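Local structure of putative glutaryl-CoA dehydrogenase (Thermus thermophilus, 2EBA) at residues E133-S138 with N143-A148; L89-S94 with Y362-T367; Q317-K322 with D369-V374; W302-L307 with G311-A316. The protein belongs to the acyl-CoA dehydrogenase family of flavoproteins and binds flavin-adenine dinucleotide in a four-chain assembly. All blocks are in the same frame, centred on the assembly; numbering follows the deposited sequence.

Contact 1. Residues E133-S138 with N143-A148. With FAD (flavin-adenine dinucleotide), chain I.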
# COMPACT_ATOMS: atom_id res chain seq x y z
N GLU A 133 -25.51 -10.78 -16.05
CA GLU A 133 -26.21 -10.12 -17.13
C GLU A 133 -25.55 -8.77 -17.40
O GLU A 133 -24.77 -8.28 -16.60
CB GLU A 133 -27.68 -9.97 -16.79
CG GLU A 133 -28.44 -11.26 -16.99
CD GLU A 133 -29.90 -11.15 -16.66
OE1 GLU A 133 -30.48 -10.08 -16.92
OE2 GLU A 133 -30.48 -12.14 -16.16
N PRO A 134 -25.86 -8.16 -18.55
CA PRO A 134 -25.32 -6.87 -18.98
C PRO A 134 -25.36 -5.69 -18.00
O PRO A 134 -24.51 -4.79 -18.08
CB PRO A 134 -26.12 -6.59 -20.26
CG PRO A 134 -26.27 -7.94 -20.84
CD PRO A 134 -26.63 -8.79 -19.64
N ASP A 135 -26.30 -5.67 -17.06
CA ASP A 135 -26.38 -4.53 -16.14
C ASP A 135 -25.47 -4.55 -14.91
O ASP A 135 -25.37 -3.55 -14.20
CB ASP A 135 -27.84 -4.29 -15.73
CG ASP A 135 -28.68 -3.75 -16.87
OD1 ASP A 135 -29.88 -3.50 -16.67
OD2 ASP A 135 -28.13 -3.55 -17.98
N GLY A 136 -24.81 -5.68 -14.65
CA GLY A 136 -23.92 -5.76 -13.50
C GLY A 136 -24.00 -7.08 -12.74
O GLY A 136 -25.00 -7.38 -12.08
N GLY A 137 -22.94 -7.87 -12.84
CA GLY A 137 -22.91 -9.16 -12.17
C GLY A 137 -22.71 -9.09 -10.67
O GLY A 137 -22.82 -10.12 -10.00
N SER A 138 -22.40 -7.91 -10.13
CA SER A 138 -22.21 -7.78 -8.69
C SER A 138 -23.53 -7.78 -7.93
O SER A 138 -23.57 -8.04 -6.72
CB SER A 138 -21.42 -6.51 -8.35
OG SER A 138 -20.08 -6.62 -8.82
N ASN A 143 -30.01 -7.38 -11.07
CA ASN A 143 -29.89 -7.17 -12.50
C ASN A 143 -30.30 -8.36 -13.32
O ASN A 143 -30.07 -8.38 -14.52
CB ASN A 143 -28.47 -6.76 -12.88
CG ASN A 143 -28.13 -5.36 -12.42
OD1 ASN A 143 -28.96 -4.45 -12.51
ND2 ASN A 143 -26.91 -5.16 -11.95
N MET A 144 -30.89 -9.36 -12.67
CA MET A 144 -31.34 -10.56 -13.36
C MET A 144 -32.66 -10.26 -14.08
O MET A 144 -33.73 -10.42 -13.48
CB MET A 144 -31.57 -11.71 -12.38
CG MET A 144 -32.14 -12.97 -13.02
SD MET A 144 -32.48 -14.24 -11.83
CE MET A 144 -30.95 -14.76 -11.53
N LYS A 145 -32.61 -9.83 -15.33
CA LYS A 145 -33.87 -9.56 -16.01
C LYS A 145 -34.30 -10.66 -16.94
O LYS A 145 -35.23 -10.46 -17.74
CB LYS A 145 -33.82 -8.26 -16.79
CG LYS A 145 -33.46 -7.12 -15.93
CD LYS A 145 -32.31 -6.48 -16.61
CE LYS A 145 -31.98 -5.20 -15.97
NZ LYS A 145 -32.94 -4.19 -16.48
N THR A 146 -33.64 -11.81 -16.87
CA THR A 146 -34.05 -12.92 -17.71
C THR A 146 -35.32 -13.46 -17.05
O THR A 146 -35.32 -13.79 -15.86
CB THR A 146 -32.98 -14.02 -17.74
OG1 THR A 146 -31.81 -13.52 -18.39
CG2 THR A 146 -33.48 -15.24 -18.47
N ARG A 147 -36.40 -13.56 -17.82
CA ARG A 147 -37.65 -14.05 -17.28
C ARG A 147 -38.00 -15.46 -17.68
O ARG A 147 -37.55 -15.98 -18.69
CB ARG A 147 -38.78 -13.13 -17.69
CG ARG A 147 -38.81 -11.86 -16.91
CD ARG A 147 -39.15 -12.16 -15.46
NE ARG A 147 -39.06 -10.95 -14.65
CZ ARG A 147 -37.93 -10.31 -14.39
NH1 ARG A 147 -36.78 -10.77 -14.88
NH2 ARG A 147 -37.94 -9.21 -13.64
N ALA A 148 -38.85 -16.07 -16.85
CA ALA A 148 -39.31 -17.42 -17.06
C ALA A 148 -40.80 -17.46 -16.70
O ALA A 148 -41.19 -17.17 -15.57
CB ALA A 148 -38.52 -18.39 -16.19
PA FAD I . -20.05 -4.54 -12.20
O1A FAD I . -20.74 -3.34 -12.80
O2A FAD I . -20.82 -5.55 -11.39
O5B FAD I . -18.78 -3.99 -11.36
C5B FAD I . -17.94 -3.03 -11.76
C4B FAD I . -17.09 -2.35 -10.72
O4B FAD I . -17.99 -1.92 -9.48
C3B FAD I . -16.40 -3.52 -9.84
O3B FAD I . -15.26 -2.90 -9.26
C2B FAD I . -17.21 -3.81 -8.55
O2B FAD I . -16.42 -4.06 -7.46
C1B FAD I . -17.78 -2.44 -8.30
N9A FAD I . -19.09 -2.66 -7.56
C8A FAD I . -20.15 -3.31 -8.03
N7A FAD I . -21.11 -3.25 -7.05
C5A FAD I . -20.63 -2.54 -5.99
C6A FAD I . -21.16 -2.15 -4.71
N6A FAD I . -22.40 -2.49 -4.33
N1A FAD I . -20.37 -1.41 -3.86
C2A FAD I . -19.10 -1.04 -4.21
N3A FAD I . -18.58 -1.41 -5.43
C4A FAD I . -19.33 -2.14 -6.33
N1 FAD I . -20.49 -14.81 -14.97
C2 FAD I . -21.25 -15.96 -14.91
O2 FAD I . -22.37 -15.94 -14.36
N3 FAD I . -20.78 -17.12 -15.47
C4 FAD I . -19.56 -17.16 -16.08
O4 FAD I . -19.16 -18.22 -16.60
C4X FAD I . -18.76 -15.99 -16.15
N5 FAD I . -17.54 -16.00 -16.79
C5X FAD I . -16.78 -14.86 -16.89
C6 FAD I . -15.54 -14.89 -17.58
C7 FAD I . -14.76 -13.71 -17.72
C7M FAD I . -13.46 -13.82 -18.49
C8 FAD I . -15.22 -12.48 -17.15
C8M FAD I . -14.46 -11.18 -17.25
C9 FAD I . -16.45 -12.46 -16.46
C9A FAD I . -17.26 -13.63 -16.31
N10 FAD I . -18.51 -13.64 -15.65
C10 FAD I . -19.25 -14.79 -15.58
C1' FAD I . -19.07 -12.42 -15.06
C2' FAD I . -18.34 -11.91 -13.85
O2' FAD I . -18.78 -12.63 -12.70
C3' FAD I . -18.60 -10.44 -13.77
O3' FAD I . -17.65 -9.78 -14.61
C4' FAD I . -18.48 -9.85 -12.36
O4' FAD I . -19.67 -10.09 -11.62
C5' FAD I . -18.25 -8.36 -12.43
O5' FAD I . -19.45 -7.70 -12.77
P FAD I . -19.63 -6.71 -14.04
O1P FAD I . -18.60 -6.98 -15.09
O2P FAD I . -21.07 -6.79 -14.46
O3P FAD I . -19.27 -5.28 -13.41
O HOH W 1 -29.12 -7.08 -16.63

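Contact 2. Residues L89-S94 with Y362-T367. With FAD (flavin-adenine dinucleotide), chain I.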
# COMPACT_ATOMS: atom_id res chain seq x y z
N LEU A 89 -7.45 -22.88 -18.16
CA LEU A 89 -7.60 -24.32 -18.04
C LEU A 89 -8.32 -24.65 -16.76
O LEU A 89 -9.13 -25.58 -16.72
CB LEU A 89 -6.22 -25.00 -18.08
CG LEU A 89 -5.36 -24.82 -19.34
CD1 LEU A 89 -4.06 -25.59 -19.19
CD2 LEU A 89 -6.12 -25.29 -20.57
N ARG A 90 -8.05 -23.88 -15.71
CA ARG A 90 -8.68 -24.09 -14.41
C ARG A 90 -10.15 -23.68 -14.46
O ARG A 90 -11.02 -24.31 -13.84
CB ARG A 90 -7.93 -23.29 -13.33
CG ARG A 90 -8.25 -23.65 -11.87
CD ARG A 90 -9.48 -22.91 -11.35
NE ARG A 90 -9.31 -21.47 -11.46
CZ ARG A 90 -10.27 -20.62 -11.82
NH1 ARG A 90 -11.48 -21.06 -12.10
NH2 ARG A 90 -10.00 -19.32 -11.91
N SER A 91 -10.42 -22.62 -15.22
CA SER A 91 -11.77 -22.09 -15.39
C SER A 91 -12.71 -23.14 -15.95
O SER A 91 -13.83 -23.30 -15.47
CB SER A 91 -11.75 -20.88 -16.32
OG SER A 91 -11.05 -19.80 -15.73
N PHE A 92 -12.26 -23.86 -16.97
CA PHE A 92 -13.09 -24.89 -17.55
C PHE A 92 -13.50 -25.90 -16.48
O PHE A 92 -14.68 -26.23 -16.35
CB PHE A 92 -12.37 -25.61 -18.70
CG PHE A 92 -13.17 -26.74 -19.30
CD1 PHE A 92 -13.08 -28.03 -18.79
CD2 PHE A 92 -14.07 -26.49 -20.33
CE1 PHE A 92 -13.88 -29.06 -19.29
CE2 PHE A 92 -14.89 -27.51 -20.84
CZ PHE A 92 -14.80 -28.80 -20.31
N VAL A 93 -12.54 -26.39 -15.71
CA VAL A 93 -12.84 -27.36 -14.67
C VAL A 93 -13.73 -26.80 -13.58
O VAL A 93 -14.58 -27.53 -13.03
CB VAL A 93 -11.56 -27.93 -14.05
CG1 VAL A 93 -11.92 -28.91 -12.94
CG2 VAL A 93 -10.74 -28.60 -15.12
N SER A 94 -13.56 -25.52 -13.25
CA SER A 94 -14.39 -24.89 -12.21
C SER A 94 -15.84 -24.84 -12.65
O SER A 94 -16.74 -25.18 -11.89
CB SER A 94 -13.92 -23.47 -11.92
OG SER A 94 -12.59 -23.46 -11.45
N TYR A 362 -9.72 -11.95 -10.67
CA TYR A 362 -9.87 -10.90 -9.68
C TYR A 362 -11.25 -10.25 -9.78
O TYR A 362 -11.74 -9.67 -8.82
CB TYR A 362 -8.77 -9.86 -9.93
CG TYR A 362 -8.79 -8.67 -9.02
CD1 TYR A 362 -8.63 -8.80 -7.65
CD2 TYR A 362 -8.95 -7.39 -9.55
CE1 TYR A 362 -8.62 -7.68 -6.83
CE2 TYR A 362 -8.93 -6.27 -8.74
CZ TYR A 362 -8.77 -6.42 -7.39
OH TYR A 362 -8.78 -5.28 -6.64
N THR A 363 -11.89 -10.40 -10.93
CA THR A 363 -13.20 -9.83 -11.19
C THR A 363 -14.40 -10.78 -11.07
O THR A 363 -15.36 -10.49 -10.35
CB THR A 363 -13.21 -9.19 -12.59
OG1 THR A 363 -12.39 -8.02 -12.57
CG2 THR A 363 -14.61 -8.80 -13.01
N TYR A 364 -14.36 -11.91 -11.77
CA TYR A 364 -15.49 -12.83 -11.72
C TYR A 364 -15.60 -13.63 -10.43
O TYR A 364 -14.69 -13.62 -9.60
CB TYR A 364 -15.51 -13.76 -12.94
CG TYR A 364 -14.43 -14.82 -13.07
CD1 TYR A 364 -13.73 -15.32 -11.96
CD2 TYR A 364 -14.17 -15.41 -14.31
CE1 TYR A 364 -12.81 -16.36 -12.10
CE2 TYR A 364 -13.25 -16.44 -14.45
CZ TYR A 364 -12.58 -16.91 -13.35
OH TYR A 364 -11.67 -17.93 -13.52
N GLU A 365 -16.72 -14.32 -10.25
CA GLU A 365 -16.94 -15.10 -9.04
C GLU A 365 -16.86 -14.17 -7.83
O GLU A 365 -16.33 -14.53 -6.78
CB GLU A 365 -15.89 -16.20 -8.94
CG GLU A 365 -15.94 -17.17 -10.12
CD GLU A 365 -16.73 -18.42 -9.81
OE1 GLU A 365 -17.57 -18.39 -8.89
OE2 GLU A 365 -16.51 -19.45 -10.49
N GLY A 366 -17.43 -12.97 -8.00
CA GLY A 366 -17.43 -11.98 -6.94
C GLY A 366 -16.18 -11.13 -6.98
O GLY A 366 -15.10 -11.65 -6.76
N THR A 367 -16.30 -9.84 -7.29
CA THR A 367 -15.13 -8.97 -7.33
C THR A 367 -14.51 -8.77 -5.94
O THR A 367 -15.10 -9.13 -4.92
CB THR A 367 -15.46 -7.57 -7.89
OG1 THR A 367 -16.46 -6.95 -7.08
CG2 THR A 367 -15.94 -7.65 -9.30
PA FAD I . -20.05 -4.54 -12.20
O1A FAD I . -20.74 -3.34 -12.80
O2A FAD I . -20.82 -5.55 -11.39
O5B FAD I . -18.78 -3.99 -11.36
C5B FAD I . -17.94 -3.03 -11.76
C4B FAD I . -17.09 -2.35 -10.72
O4B FAD I . -17.99 -1.92 -9.48
C3B FAD I . -16.40 -3.52 -9.84
O3B FAD I . -15.26 -2.90 -9.26
C2B FAD I . -17.21 -3.81 -8.55
O2B FAD I . -16.42 -4.06 -7.46
C1B FAD I . -17.78 -2.44 -8.30
N9A FAD I . -19.09 -2.66 -7.56
C8A FAD I . -20.15 -3.31 -8.03
N7A FAD I . -21.11 -3.25 -7.05
C5A FAD I . -20.63 -2.54 -5.99
C6A FAD I . -21.16 -2.15 -4.71
N6A FAD I . -22.40 -2.49 -4.33
N1A FAD I . -20.37 -1.41 -3.86
C2A FAD I . -19.10 -1.04 -4.21
N3A FAD I . -18.58 -1.41 -5.43
C4A FAD I . -19.33 -2.14 -6.33
N1 FAD I . -20.49 -14.81 -14.97
C2 FAD I . -21.25 -15.96 -14.91
O2 FAD I . -22.37 -15.94 -14.36
N3 FAD I . -20.78 -17.12 -15.47
C4 FAD I . -19.56 -17.16 -16.08
O4 FAD I . -19.16 -18.22 -16.60
C4X FAD I . -18.76 -15.99 -16.15
N5 FAD I . -17.54 -16.00 -16.79
C5X FAD I . -16.78 -14.86 -16.89
C6 FAD I . -15.54 -14.89 -17.58
C7 FAD I . -14.76 -13.71 -17.72
C7M FAD I . -13.46 -13.82 -18.49
C8 FAD I . -15.22 -12.48 -17.15
C8M FAD I . -14.46 -11.18 -17.25
C9 FAD I . -16.45 -12.46 -16.46
C9A FAD I . -17.26 -13.63 -16.31
N10 FAD I . -18.51 -13.64 -15.65
C10 FAD I . -19.25 -14.79 -15.58
C1' FAD I . -19.07 -12.42 -15.06
C2' FAD I . -18.34 -11.91 -13.85
O2' FAD I . -18.78 -12.63 -12.70
C3' FAD I . -18.60 -10.44 -13.77
O3' FAD I . -17.65 -9.78 -14.61
C4' FAD I . -18.48 -9.85 -12.36
O4' FAD I . -19.67 -10.09 -11.62
C5' FAD I . -18.25 -8.36 -12.43
O5' FAD I . -19.45 -7.70 -12.77
P FAD I . -19.63 -6.71 -14.04
O1P FAD I . -18.60 -6.98 -15.09
O2P FAD I . -21.07 -6.79 -14.46
O3P FAD I . -19.27 -5.28 -13.41

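Contact 3. Residues Q317-K322 with D369-V374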
# COMPACT_ATOMS: atom_id res chain seq x y z
N GLN A 317 -16.50 -17.50 4.80
CA GLN A 317 -15.15 -18.04 4.93
C GLN A 317 -14.53 -18.17 3.54
O GLN A 317 -13.37 -17.83 3.33
CB GLN A 317 -15.16 -19.41 5.63
CG GLN A 317 -15.68 -19.37 7.05
CD GLN A 317 -15.64 -20.74 7.73
OE1 GLN A 317 -16.16 -21.73 7.21
NE2 GLN A 317 -15.03 -20.79 8.92
N VAL A 318 -15.31 -18.69 2.60
CA VAL A 318 -14.86 -18.86 1.23
C VAL A 318 -14.57 -17.50 0.61
O VAL A 318 -13.58 -17.34 -0.09
CB VAL A 318 -15.91 -19.60 0.38
CG1 VAL A 318 -15.51 -19.59 -1.09
CG2 VAL A 318 -16.02 -21.03 0.86
N SER A 319 -15.43 -16.52 0.86
CA SER A 319 -15.20 -15.19 0.32
C SER A 319 -13.84 -14.64 0.77
O SER A 319 -13.12 -14.01 -0.02
CB SER A 319 -16.30 -14.23 0.78
OG SER A 319 -17.40 -14.22 -0.10
N LEU A 320 -13.48 -14.89 2.03
CA LEU A 320 -12.21 -14.41 2.57
C LEU A 320 -11.05 -14.99 1.78
O LEU A 320 -10.17 -14.25 1.34
CB LEU A 320 -12.08 -14.80 4.05
CG LEU A 320 -10.71 -14.48 4.66
CD1 LEU A 320 -10.48 -12.99 4.59
CD2 LEU A 320 -10.67 -14.92 6.10
N ALA A 321 -11.06 -16.30 1.59
CA ALA A 321 -10.00 -16.99 0.86
C ALA A 321 -9.88 -16.60 -0.61
O ALA A 321 -8.78 -16.46 -1.13
CB ALA A 321 -10.18 -18.50 0.98
N LYS A 322 -11.00 -16.43 -1.30
CA LYS A 322 -10.97 -16.05 -2.70
C LYS A 322 -10.40 -14.64 -2.83
O LYS A 322 -9.48 -14.38 -3.61
CB LYS A 322 -12.38 -16.12 -3.29
CG LYS A 322 -12.43 -16.08 -4.80
CD LYS A 322 -12.44 -14.67 -5.34
CE LYS A 322 -12.69 -14.69 -6.84
NZ LYS A 322 -12.83 -13.31 -7.41
N ASP A 369 -14.20 -6.15 -4.18
CA ASP A 369 -15.11 -5.38 -3.35
C ASP A 369 -16.38 -6.09 -2.87
O ASP A 369 -16.83 -5.83 -1.76
CB ASP A 369 -15.47 -4.07 -4.06
CG ASP A 369 -14.29 -3.12 -4.13
OD1 ASP A 369 -13.49 -3.09 -3.19
OD2 ASP A 369 -14.17 -2.38 -5.13
N VAL A 370 -16.97 -6.97 -3.67
CA VAL A 370 -18.17 -7.64 -3.16
C VAL A 370 -17.79 -8.54 -1.98
O VAL A 370 -18.53 -8.64 -1.00
CB VAL A 370 -18.91 -8.49 -4.23
CG1 VAL A 370 -19.15 -7.67 -5.47
CG2 VAL A 370 -18.14 -9.75 -4.53
N HIS A 371 -16.64 -9.19 -2.06
CA HIS A 371 -16.22 -10.08 -0.99
C HIS A 371 -15.94 -9.27 0.27
O HIS A 371 -16.23 -9.71 1.38
CB HIS A 371 -14.99 -10.87 -1.42
CG HIS A 371 -15.26 -11.83 -2.53
ND1 HIS A 371 -16.17 -12.86 -2.41
CD2 HIS A 371 -14.78 -11.91 -3.79
CE1 HIS A 371 -16.23 -13.53 -3.54
NE2 HIS A 371 -15.39 -12.97 -4.40
N THR A 372 -15.38 -8.07 0.07
CA THR A 372 -15.11 -7.18 1.18
C THR A 372 -16.44 -6.89 1.88
O THR A 372 -16.52 -6.89 3.11
CB THR A 372 -14.50 -5.84 0.70
OG1 THR A 372 -13.18 -6.07 0.20
CG2 THR A 372 -14.42 -4.83 1.83
N LEU A 373 -17.48 -6.66 1.08
CA LEU A 373 -18.81 -6.38 1.61
C LEU A 373 -19.41 -7.62 2.26
O LEU A 373 -20.15 -7.53 3.24
CB LEU A 373 -19.75 -5.85 0.52
CG LEU A 373 -19.79 -4.36 0.16
CD1 LEU A 373 -19.64 -3.52 1.42
CD2 LEU A 373 -18.70 -4.01 -0.80
N VAL A 374 -19.11 -8.79 1.71
CA VAL A 374 -19.61 -10.01 2.30
C VAL A 374 -19.07 -10.05 3.72
O VAL A 374 -19.82 -10.14 4.68
CB VAL A 374 -19.13 -11.25 1.52
CG1 VAL A 374 -19.26 -12.49 2.39
CG2 VAL A 374 -19.94 -11.40 0.23

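Contact 4. Residues W302-L307 with G311-A316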
# COMPACT_ATOMS: atom_id res chain seq x y z
N TRP A 302 -6.07 -24.81 2.54
CA TRP A 302 -6.04 -26.09 3.23
C TRP A 302 -7.12 -26.12 4.31
O TRP A 302 -7.88 -27.07 4.39
CB TRP A 302 -4.67 -26.32 3.87
CG TRP A 302 -4.69 -27.39 4.92
CD1 TRP A 302 -4.65 -28.75 4.73
CD2 TRP A 302 -4.88 -27.20 6.32
NE1 TRP A 302 -4.83 -29.40 5.92
CE2 TRP A 302 -4.98 -28.48 6.92
CE3 TRP A 302 -5.00 -26.06 7.14
CZ2 TRP A 302 -5.18 -28.66 8.29
CZ3 TRP A 302 -5.20 -26.24 8.51
CH2 TRP A 302 -5.29 -27.53 9.07
N ARG A 303 -7.17 -25.09 5.15
CA ARG A 303 -8.13 -25.02 6.24
C ARG A 303 -9.57 -25.11 5.76
O ARG A 303 -10.41 -25.77 6.36
CB ARG A 303 -7.95 -23.70 7.02
CG ARG A 303 -8.94 -23.49 8.15
CD ARG A 303 -8.96 -24.72 9.00
NE ARG A 303 -9.91 -24.67 10.09
CZ ARG A 303 -10.42 -25.76 10.64
NH1 ARG A 303 -10.06 -26.95 10.17
NH2 ARG A 303 -11.26 -25.67 11.66
N LEU A 304 -9.84 -24.42 4.66
CA LEU A 304 -11.15 -24.38 4.06
C LEU A 304 -11.52 -25.73 3.47
O LEU A 304 -12.68 -26.11 3.47
CB LEU A 304 -11.16 -23.31 2.96
CG LEU A 304 -12.24 -22.24 3.04
CD1 LEU A 304 -12.19 -21.54 4.40
CD2 LEU A 304 -12.06 -21.25 1.92
N ALA A 305 -10.53 -26.46 2.96
CA ALA A 305 -10.76 -27.77 2.37
C ALA A 305 -11.24 -28.74 3.43
O ALA A 305 -12.15 -29.53 3.19
CB ALA A 305 -9.48 -28.30 1.71
N ARG A 306 -10.63 -28.69 4.61
CA ARG A 306 -11.03 -29.58 5.68
C ARG A 306 -12.41 -29.19 6.19
O ARG A 306 -13.28 -30.05 6.34
CB ARG A 306 -10.01 -29.56 6.82
CG ARG A 306 -8.61 -30.03 6.41
CD ARG A 306 -8.60 -31.41 5.74
NE ARG A 306 -7.25 -31.88 5.44
CZ ARG A 306 -6.94 -32.75 4.48
NH1 ARG A 306 -7.89 -33.26 3.70
NH2 ARG A 306 -5.68 -33.10 4.27
N LEU A 307 -12.63 -27.91 6.45
CA LEU A 307 -13.94 -27.46 6.91
C LEU A 307 -15.01 -27.90 5.91
O LEU A 307 -16.10 -28.32 6.30
CB LEU A 307 -13.96 -25.93 7.05
CG LEU A 307 -13.28 -25.29 8.25
CD1 LEU A 307 -13.24 -23.77 8.07
CD2 LEU A 307 -14.02 -25.66 9.52
N GLY A 311 -18.41 -30.48 6.53
CA GLY A 311 -19.66 -29.75 6.47
C GLY A 311 -19.75 -28.49 7.29
O GLY A 311 -20.85 -28.07 7.65
N LYS A 312 -18.62 -27.85 7.58
CA LYS A 312 -18.62 -26.63 8.38
C LYS A 312 -18.17 -25.40 7.64
O LYS A 312 -17.90 -24.35 8.26
CB LYS A 312 -17.72 -26.80 9.59
CG LYS A 312 -18.13 -27.97 10.38
CD LYS A 312 -17.56 -27.88 11.75
CE LYS A 312 -16.49 -28.92 11.92
NZ LYS A 312 -16.28 -29.14 13.38
N LEU A 313 -18.04 -25.51 6.32
CA LEU A 313 -17.59 -24.37 5.55
C LEU A 313 -18.73 -23.38 5.28
O LEU A 313 -19.80 -23.79 4.87
CB LEU A 313 -17.01 -24.86 4.23
CG LEU A 313 -16.50 -23.76 3.32
CD1 LEU A 313 -15.42 -22.96 4.02
CD2 LEU A 313 -15.99 -24.38 2.05
N THR A 314 -18.50 -22.09 5.54
CA THR A 314 -19.53 -21.09 5.29
C THR A 314 -19.11 -20.24 4.10
O THR A 314 -17.94 -20.17 3.76
CB THR A 314 -19.78 -20.16 6.49
OG1 THR A 314 -18.75 -19.16 6.53
CG2 THR A 314 -19.80 -20.95 7.80
N PRO A 315 -20.07 -19.57 3.46
CA PRO A 315 -19.73 -18.73 2.30
C PRO A 315 -18.78 -17.58 2.64
O PRO A 315 -17.89 -17.25 1.85
CB PRO A 315 -21.08 -18.23 1.83
CG PRO A 315 -22.01 -19.32 2.26
CD PRO A 315 -21.53 -19.67 3.63
N ALA A 316 -18.98 -16.96 3.80
CA ALA A 316 -18.15 -15.85 4.21
C ALA A 316 -16.72 -16.29 4.30
O ALA A 316 -15.83 -15.56 3.93
CB ALA A 316 -18.62 -15.30 5.55

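Contact 1. Residues E133-S138 with N143-A148
Asn143 reaches across to the turn 133-136 with its side-chain amide: ND2 donates to Gly136 O at 2.9 Å, almost straight (172°), meeting a lone pair in the carbonyl plane while the acceptor lies in the amide's own plane. OD1 of the same amide rests against Asp135 CB. The Asn143 carbonyl takes a bond from a water that in turn accepts from Asp135 N, a second, indirect tie to the turn. Met144 lays its CG beside Glu133 OE2 and sends the rest of its chain away to Trp176. At Lys145 the backbone N grips Glu133 OE1 at 2.7 Å from the syn side; a salt bridge from NZ to Asp135 OD1 is doubtful. Thr146 donates twice to Glu133 OE2: OG1 comes down from above the carboxylate plane at 2.9 Å, and the Thr146 N reaches the same oxygen from the same face at 3.3 Å. The extended Glu133 chain (chi2 -180°) carries the carboxylate this far. With Lys161 also salt-bridged to OE2, this buried group probably stays ionised and helps to hold the type I turn 133-136, just after which Gly137 N and Ser138 N and OG bind the FAD phosphates.

Contact 2. Residues L89-S94 with Y362-T367
Tyr364 points its hydroxyl at helix 87-107, joining the helical N-terminal domain of the acyl-CoA dehydrogenase fold to the FAD-binding loop between helices 351-361 and 368-380. Arg90 and Tyr364 approach from opposite directions, guanidinium and phenol planes 75° apart, and meet edge against edge. Arg90 NH2 donates to Tyr364 OH at 2.7 Å, with the oxygen tilted 20° from the guanidinium plane and an N-H...O angle of 147°. The phenol donates to Ser91 OG at 3.0 Å, and that serine is bonded in turn to Ser87 O one helical turn back. One hydroxyl therefore accepts from the arginine and donates to the serine, which fixes its orientation in a buried setting.

The guanidinium is itself held in place. Bends at chi2 and chi3 fold the Arg90 chain alongside its own helix, where NH1 donates to Ser94 OG at 2.7 Å; that hydroxyl donates to Arg90 O, and NE forms a salt bridge with Glu83. Ser94 is thus a second-shell residue that helps position Arg90 for the tyrosine.

At its other end the Tyr364 ring runs beside the cofactor: CD2 lies 3.6 Å from FAD C6, and C6 meets the ring at its edge. Farther along the loop, Thr367 occupies the N-cap position of helix 368-380, and its OG1 is hydrogen-bonded to FAD O2B at 2.9 Å.

Contact 3. Residues Q317-K322 with D369-V374
Ser319 and His371 supply the polar tie between the two helices and also their nearest pair of CA atoms, 5.4 Å apart. Ser319 OG lies at the edge of the imidazole, near its plane, hydrogen-bonded to ND1 at 2.9 Å. With CG anti to the carbonyl carbon (chi1 -67°), the histidine ring projects toward helix 315-340 and offers that nitrogen to the serine. Its other nitrogen, NE2, is bonded to Glu365 O, so both ring nitrogens have partners and the rotation of the ring is set.

Van der Waals contacts flank this bond. Val374 CG1 packs on Ser319 OG at 3.6 Å, one turn along from the histidine. Lys322 crosses His371 at about a right angle, its CD 3.5 Å from NE2, while its ammonium passes on to the carbonyls of Val361, Tyr364 and Gly366. Val370 CG2 sits over one imidazole face, 4.0 Å from the plane.

The segment axes approach to 9.0 Å at 143° between their N-to-C directions, a broadly antiparallel crossing. Such packing of neighbouring helices belongs to the helical C-terminal domain of the acyl-CoA dehydrogenase fold, here directly behind the loop that lines the FAD pocket.

Contact 4. Residues W302-L307 with G311-A316
Leu304 and Leu313 make the tight part of the contact. Their side chains cross at about a right angle, and Leu313 CD1 presses on Leu304 CG at 3.4 Å, closer than usual for two carbons, with Leu304 CD1 nearly as near at 3.5 Å. Leu313 reaches inward because its CG stands anti to the backbone N (chi1 -180°); CD2 then comes to 4.0 Å from Leu304 O. Leu304 also packs on Gln317 and Ala321, and Leu313 on Val318, so both leucines belong also to the seam with helix 315-340.

Elsewhere the fit relaxes. Leu307 CB and Leu313 CB are a looser 4.3 Å apart. Leu307 CD2 touches Lys312 CB at 3.9 Å. From there the exposed lysine chain, bent at chi3, leads away from the contact, its ammonium making a long, weak ion pair with Asp9 of the third subunit. Gly311 is likewise exposed to solvent.

The backbone joins the two regions: Lys312 N donates to Leu307 O at 2.9 Å and 160°, tilted 28° from the carbonyl plane. Gly311, at positive phi, is the C-prime residue that lets the chain turn there. This is a Schellman motif ending helix 281-309, with Thr314, three positions after the glycine, as the N-cap of helix 315-340: a tight helix-to-helix connection in the C-terminal helical domain.

In the fold
Contacts 2 and 3 are buried, whereas contacts 1 and 4 are only partly so. The buried pair each turn on side-chain hydrogen bonds, Tyr364 with Arg90 and Ser91, Ser319 with His371. Contact 1 belongs to the middle domain and relies on charges and backbone polar groups; contact 4, at a helix end, rests on leucine packing and one backbone bond. Contacts 3 and 4 share helix 315-340, touch through Ala321 and Leu304, and both reach the third subunit. Lys322 of contact 3 probably bonds to carbonyls in the loop of contact 2; the centres of these two contacts are about 14 Å apart. Contacts 1 and 2 converge on FAD, Ser138 packing against Thr367.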